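Auracyanin A (Chloroflexus aurantiacus, PDB 2AAN) carries electrons as a blue copper protein of the cupredoxin fold, probably accepting them from the membrane-bound alternative complex III. Local coordinates at residues G17-E28 with Q43-A54. Residues are numbered along the deposited sequence; the frame is centred on the assembly and turned at random.
Sequences GPVTIEIGSKGE and QTVTIRFKNNSA
Ile23 and Ile47 meet methyl to methyl, CG2 to CG2 at 3.6 Å, and illustrate how a parallel strand pair gives its two faces different work. Hydrogen bonds alternate along strands 19-24 and 44-50, whose short axes are turned 25° against each other, with Ile21 N to Thr46 O the shortest of them at 2.7 Å. On the packed face, Ile21 sends CD1 out to Val45 CG1 (3.6 Å), while Ile47 CD1 bends back to Ile21 CB. With its CG1 trans to the backbone N (chi1 -174°), Ile23 turns CG2 toward both Ile47 and Phe49 CD1.

The other face is looser and wetter. Glu22 and Arg48 run side by side, their charged planes nearly perpendicular, yet Glu22 OE2 stays 4.1 Å from Arg48 NE, beyond a salt bridge; a water lies within bonding distance of both Glu22 OE2 and Arg48 O. Another joins Val19 O to Thr46 OG1, which also hydrogen-bonds Thr110 OG1.

Toward the 25-28 end side chains join the pairing. Beside the Ser25 N to Lys50 O bond (3.1 Å), Ser25 O receives Asn52 ND2 on a lone pair (3.0 Å), near the plane of the Asn52 side-chain amide; Ser25 OG accepts from Asn52 N while donating to Gly27 O. Asn52 OD1 accepts from Lys50 NZ (3.2 Å). A leucine in place of Asn52 would probably leave Ser25 O without this amide donor and Lys50 NZ without its acceptor.

Strand 106-112 flanks 44-50 antiparallel on its other side, in one sheet of the cupredoxin sandwich; Leu37 and Val39 of strand 36-39, in the other sheet, pack against Ile21, Ile47 and Val45. Toward the copper end, Phe49's side chain comes within about 4 Å of that of the ligand Met132, and Asn51 and Phe49 touch the ligand His58.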
loop_
_atom_site.group_PDB
_atom_site.type_symbol
_atom_site.label_atom_id
_atom_site.label_comp_id
_atom_site.label_asym_id
_atom_site.label_seq_id
_atom_site.Cartn_x
_atom_site.Cartn_y
_atom_site.Cartn_z
ATOM N N GLY A 17 14.665 7.257 -14.182
ATOM C CA GLY A 17 13.589 7.418 -15.062
ATOM C C GLY A 17 12.341 6.680 -14.612
ATOM O O GLY A 17 12.397 5.825 -13.731
ATOM N N PRO A 18 11.183 7.019 -15.190
ATOM C CA PRO A 18 9.977 6.384 -14.674
ATOM C C PRO A 18 9.951 4.854 -14.822
ATOM O O PRO A 18 10.293 4.306 -15.886
ATOM C CB PRO A 18 8.868 7.015 -15.506
ATOM C CG PRO A 18 9.436 8.265 -16.014
ATOM C CD PRO A 18 10.880 7.982 -16.246
ATOM N N VAL A 19 9.518 4.188 -13.761
ATOM C CA VAL A 19 9.413 2.739 -13.723
ATOM C C VAL A 19 8.077 2.287 -13.171
ATOM O O VAL A 19 7.388 3.015 -12.436
ATOM C CB VAL A 19 10.493 2.109 -12.851
ATOM C CG1 VAL A 19 11.858 2.366 -13.441
ATOM C CG2 VAL A 19 10.372 2.586 -11.358
ATOM N N THR A 20 7.681 1.099 -13.574
ATOM C CA THR A 20 6.554 0.459 -12.969
ATOM C C THR A 20 7.127 -0.624 -12.065
ATOM O O THR A 20 8.054 -1.328 -12.431
ATOM C CB THR A 20 5.599 -0.172 -13.991
ATOM O OG1 THR A 20 4.963 0.856 -14.755
ATOM C CG2 THR A 20 4.523 -0.997 -13.293
ATOM N N ILE A 21 6.568 -0.748 -10.885
ATOM C CA ILE A 21 6.877 -1.869 -10.016
ATOM C C ILE A 21 5.607 -2.711 -9.903
ATOM O O ILE A 21 4.538 -2.213 -9.530
ATOM C CB ILE A 21 7.333 -1.419 -8.643
ATOM C CG1 ILE A 21 8.670 -0.707 -8.745
ATOM C CG2 ILE A 21 7.444 -2.629 -7.717
ATOM C CD1 ILE A 21 9.026 0.012 -7.485
ATOM N N GLU A 22 5.731 -3.987 -10.261
ATOM C CA GLU A 22 4.612 -4.920 -10.188
ATOM C C GLU A 22 4.563 -5.484 -8.785
ATOM O O GLU A 22 5.573 -5.877 -8.243
ATOM C CB GLU A 22 4.801 -6.089 -11.139
ATOM C CG GLU A 22 5.319 -5.747 -12.493
ATOM C CD GLU A 22 4.255 -5.289 -13.417
ATOM O OE1 GLU A 22 4.619 -4.935 -14.557
ATOM O OE2 GLU A 22 3.065 -5.286 -13.033
ATOM N N ILE A 23 3.385 -5.530 -8.195
ATOM C CA ILE A 23 3.246 -6.202 -6.908
ATOM C C ILE A 23 1.859 -6.744 -6.837
ATOM O O ILE A 23 0.966 -6.246 -7.512
ATOM C CB ILE A 23 3.573 -5.256 -5.714
ATOM C CG1 ILE A 23 3.571 -6.004 -4.388
ATOM C CG2 ILE A 23 2.643 -4.035 -5.705
ATOM C CD1 ILE A 23 4.143 -5.204 -3.251
ATOM N N GLY A 24 1.667 -7.782 -6.033
ATOM C CA GLY A 24 0.338 -8.342 -5.927
ATOM C C GLY A 24 0.111 -8.911 -4.557
ATOM O O GLY A 24 0.954 -8.812 -3.691
ATOM N N SER A 25 -1.059 -9.484 -4.365
ATOM C CA SER A 25 -1.309 -10.281 -3.187
ATOM C C SER A 25 -0.605 -11.635 -3.405
ATOM O O SER A 25 -0.454 -12.116 -4.519
ATOM C CB SER A 25 -2.784 -10.453 -2.951
ATOM O OG SER A 25 -3.376 -11.318 -3.899
ATOM N N LYS A 26 -0.206 -12.259 -2.320
ATOM C CA LYS A 26 0.363 -13.601 -2.391
ATOM C C LYS A 26 -0.835 -14.537 -2.453
ATOM O O LYS A 26 -1.277 -15.080 -1.455
ATOM C CB LYS A 26 1.237 -13.849 -1.189
ATOM C CG LYS A 26 2.014 -15.159 -1.284
ATOM C CD LYS A 26 2.560 -15.587 0.048
ATOM C CE LYS A 26 2.992 -17.052 0.019
ATOM N NZ LYS A 26 4.110 -17.205 -0.934
ATOM N N GLY A 27 -1.409 -14.662 -3.644
ATOM C CA GLY A 27 -2.606 -15.508 -3.845
ATOM C C GLY A 27 -3.733 -15.119 -2.909
ATOM O O GLY A 27 -4.149 -13.960 -2.870
ATOM N N GLU A 28 -4.203 -16.084 -2.138
ATOM C CA GLU A 28 -5.300 -15.882 -1.216
ATOM C C GLU A 28 -4.847 -15.437 0.180
ATOM O O GLU A 28 -5.673 -15.187 1.046
ATOM C CB GLU A 28 -6.121 -17.162 -1.105
ATOM C CG GLU A 28 -6.734 -17.586 -2.403
ATOM C CD GLU A 28 -7.748 -16.610 -2.931
ATOM O OE1 GLU A 28 -8.002 -16.670 -4.157
ATOM O OE2 GLU A 28 -8.281 -15.775 -2.140
ATOM N N GLN A 43 12.361 9.531 -7.879
ATOM C CA GLN A 43 12.002 8.738 -9.045
ATOM C C GLN A 43 10.483 8.631 -9.173
ATOM O O GLN A 43 9.793 8.468 -8.158
ATOM C CB GLN A 43 12.623 7.339 -8.941
ATOM C CG GLN A 43 12.354 6.453 -10.130
ATOM C CD GLN A 43 13.127 5.156 -10.086
ATOM O OE1 GLN A 43 13.406 4.616 -9.021
ATOM N NE2 GLN A 43 13.499 4.658 -11.262
ATOM N N THR A 44 9.981 8.698 -10.416
ATOM C CA THR A 44 8.571 8.434 -10.714
ATOM C C THR A 44 8.346 6.919 -10.727
ATOM O O THR A 44 8.924 6.193 -11.562
ATOM C CB THR A 44 8.085 9.057 -12.069
ATOM O OG1 THR A 44 8.301 10.466 -12.060
ATOM C CG2 THR A 44 6.594 8.810 -12.284
ATOM N N VAL A 45 7.520 6.475 -9.777
ATOM C CA VAL A 45 7.186 5.075 -9.532
ATOM C C VAL A 45 5.692 4.874 -9.774
ATOM O O VAL A 45 4.868 5.601 -9.208
ATOM C CB VAL A 45 7.458 4.658 -8.053
ATOM C CG1 VAL A 45 7.181 3.111 -7.863
ATOM C CG2 VAL A 45 8.858 5.033 -7.633
ATOM N N THR A 46 5.353 3.953 -10.674
ATOM C CA THR A 46 3.996 3.478 -10.826
ATOM C C THR A 46 3.951 2.093 -10.155
ATOM O O THR A 46 4.656 1.178 -10.552
ATOM C CB THR A 46 3.536 3.410 -12.314
ATOM O OG1 THR A 46 3.585 4.728 -12.913
ATOM C CG2 THR A 46 2.093 2.862 -12.396
ATOM N N ILE A 47 3.165 1.976 -9.103
ATOM C CA ILE A 47 2.848 0.674 -8.515
ATOM C C ILE A 47 1.624 0.113 -9.226
ATOM O O ILE A 47 0.584 0.766 -9.317
ATOM C CB ILE A 47 2.591 0.791 -6.985
ATOM C CG1 ILE A 47 3.859 1.265 -6.258
ATOM C CG2 ILE A 47 2.044 -0.533 -6.443
ATOM C CD1 ILE A 47 4.894 0.236 -6.090
ATOM N N ARG A 48 1.809 -1.041 -9.824
ATOM C CA ARG A 48 0.743 -1.772 -10.447
ATOM C C ARG A 48 0.450 -2.969 -9.544
ATOM O O ARG A 48 1.192 -3.939 -9.503
ATOM C CB ARG A 48 1.164 -2.201 -11.844
ATOM C CG ARG A 48 0.072 -2.907 -12.645
ATOM C CD ARG A 48 0.523 -3.171 -14.083
ATOM N NE ARG A 48 -0.412 -4.042 -14.789
ATOM C CZ ARG A 48 -1.548 -3.643 -15.369
ATOM N NH1 ARG A 48 -1.923 -2.358 -15.358
ATOM N NH2 ARG A 48 -2.324 -4.543 -15.973
ATOM N N PHE A 49 -0.629 -2.856 -8.788
ATOM C CA PHE A 49 -0.984 -3.815 -7.777
ATOM C C PHE A 49 -2.044 -4.729 -8.312
ATOM O O PHE A 49 -3.115 -4.294 -8.690
ATOM C CB PHE A 49 -1.480 -3.075 -6.552
ATOM C CG PHE A 49 -1.950 -3.955 -5.451
ATOM C CD1 PHE A 49 -1.177 -4.976 -4.972
ATOM C CD2 PHE A 49 -3.197 -3.743 -4.871
ATOM C CE1 PHE A 49 -1.591 -5.770 -3.913
ATOM C CE2 PHE A 49 -3.631 -4.552 -3.829
ATOM C CZ PHE A 49 -2.811 -5.600 -3.366
ATOM N N LYS A 50 -1.698 -5.997 -8.370
ATOM C CA LYS A 50 -2.563 -7.008 -8.908
ATOM C C LYS A 50 -3.142 -7.814 -7.756
ATOM O O LYS A 50 -2.415 -8.474 -6.986
ATOM C CB LYS A 50 -1.780 -7.930 -9.826
ATOM C CG LYS A 50 -2.642 -8.938 -10.574
ATOM C CD LYS A 50 -1.737 -9.856 -11.412
ATOM C CE LYS A 50 -2.537 -10.748 -12.373
ATOM N NZ LYS A 50 -3.791 -11.282 -11.761
ATOM N N ASN A 51 -4.455 -7.755 -7.627
ATOM C CA ASN A 51 -5.136 -8.601 -6.660
ATOM C C ASN A 51 -5.254 -10.001 -7.210
ATOM O O ASN A 51 -6.028 -10.252 -8.121
ATOM C CB ASN A 51 -6.530 -8.040 -6.317
ATOM C CG ASN A 51 -7.128 -8.710 -5.123
ATOM O OD1 ASN A 51 -6.582 -9.708 -4.634
ATOM N ND2 ASN A 51 -8.218 -8.166 -4.609
ATOM N N ASN A 52 -4.505 -10.929 -6.636
ATOM C CA ASN A 52 -4.522 -12.325 -7.077
ATOM C C ASN A 52 -5.537 -13.185 -6.340
ATOM O O ASN A 52 -5.516 -14.402 -6.447
ATOM C CB ASN A 52 -3.114 -12.907 -6.912
ATOM C CG ASN A 52 -2.141 -12.290 -7.882
ATOM O OD1 ASN A 52 -2.381 -12.327 -9.080
ATOM N ND2 ASN A 52 -1.044 -11.712 -7.382
ATOM N N SER A 53 -6.393 -12.554 -5.553
ATOM C CA SER A 53 -7.506 -13.259 -4.916
ATOM C C SER A 53 -8.800 -12.848 -5.609
ATOM O O SER A 53 -8.958 -11.695 -6.040
ATOM C CB SER A 53 -7.614 -12.897 -3.435
ATOM O OG SER A 53 -8.799 -13.433 -2.843
ATOM N N ALA A 54 -9.724 -13.795 -5.670
ATOM C CA ALA A 54 -11.042 -13.580 -6.236
ATOM C C ALA A 54 -11.987 -13.092 -5.147
ATOM O O ALA A 54 -13.063 -12.619 -5.439
ATOM C CB ALA A 54 -11.553 -14.894 -6.818
HETATM O O HOH W 1 6.068 5.315 -13.832
HETATM O O HOH W 2 1.303 -6.370 -10.960
#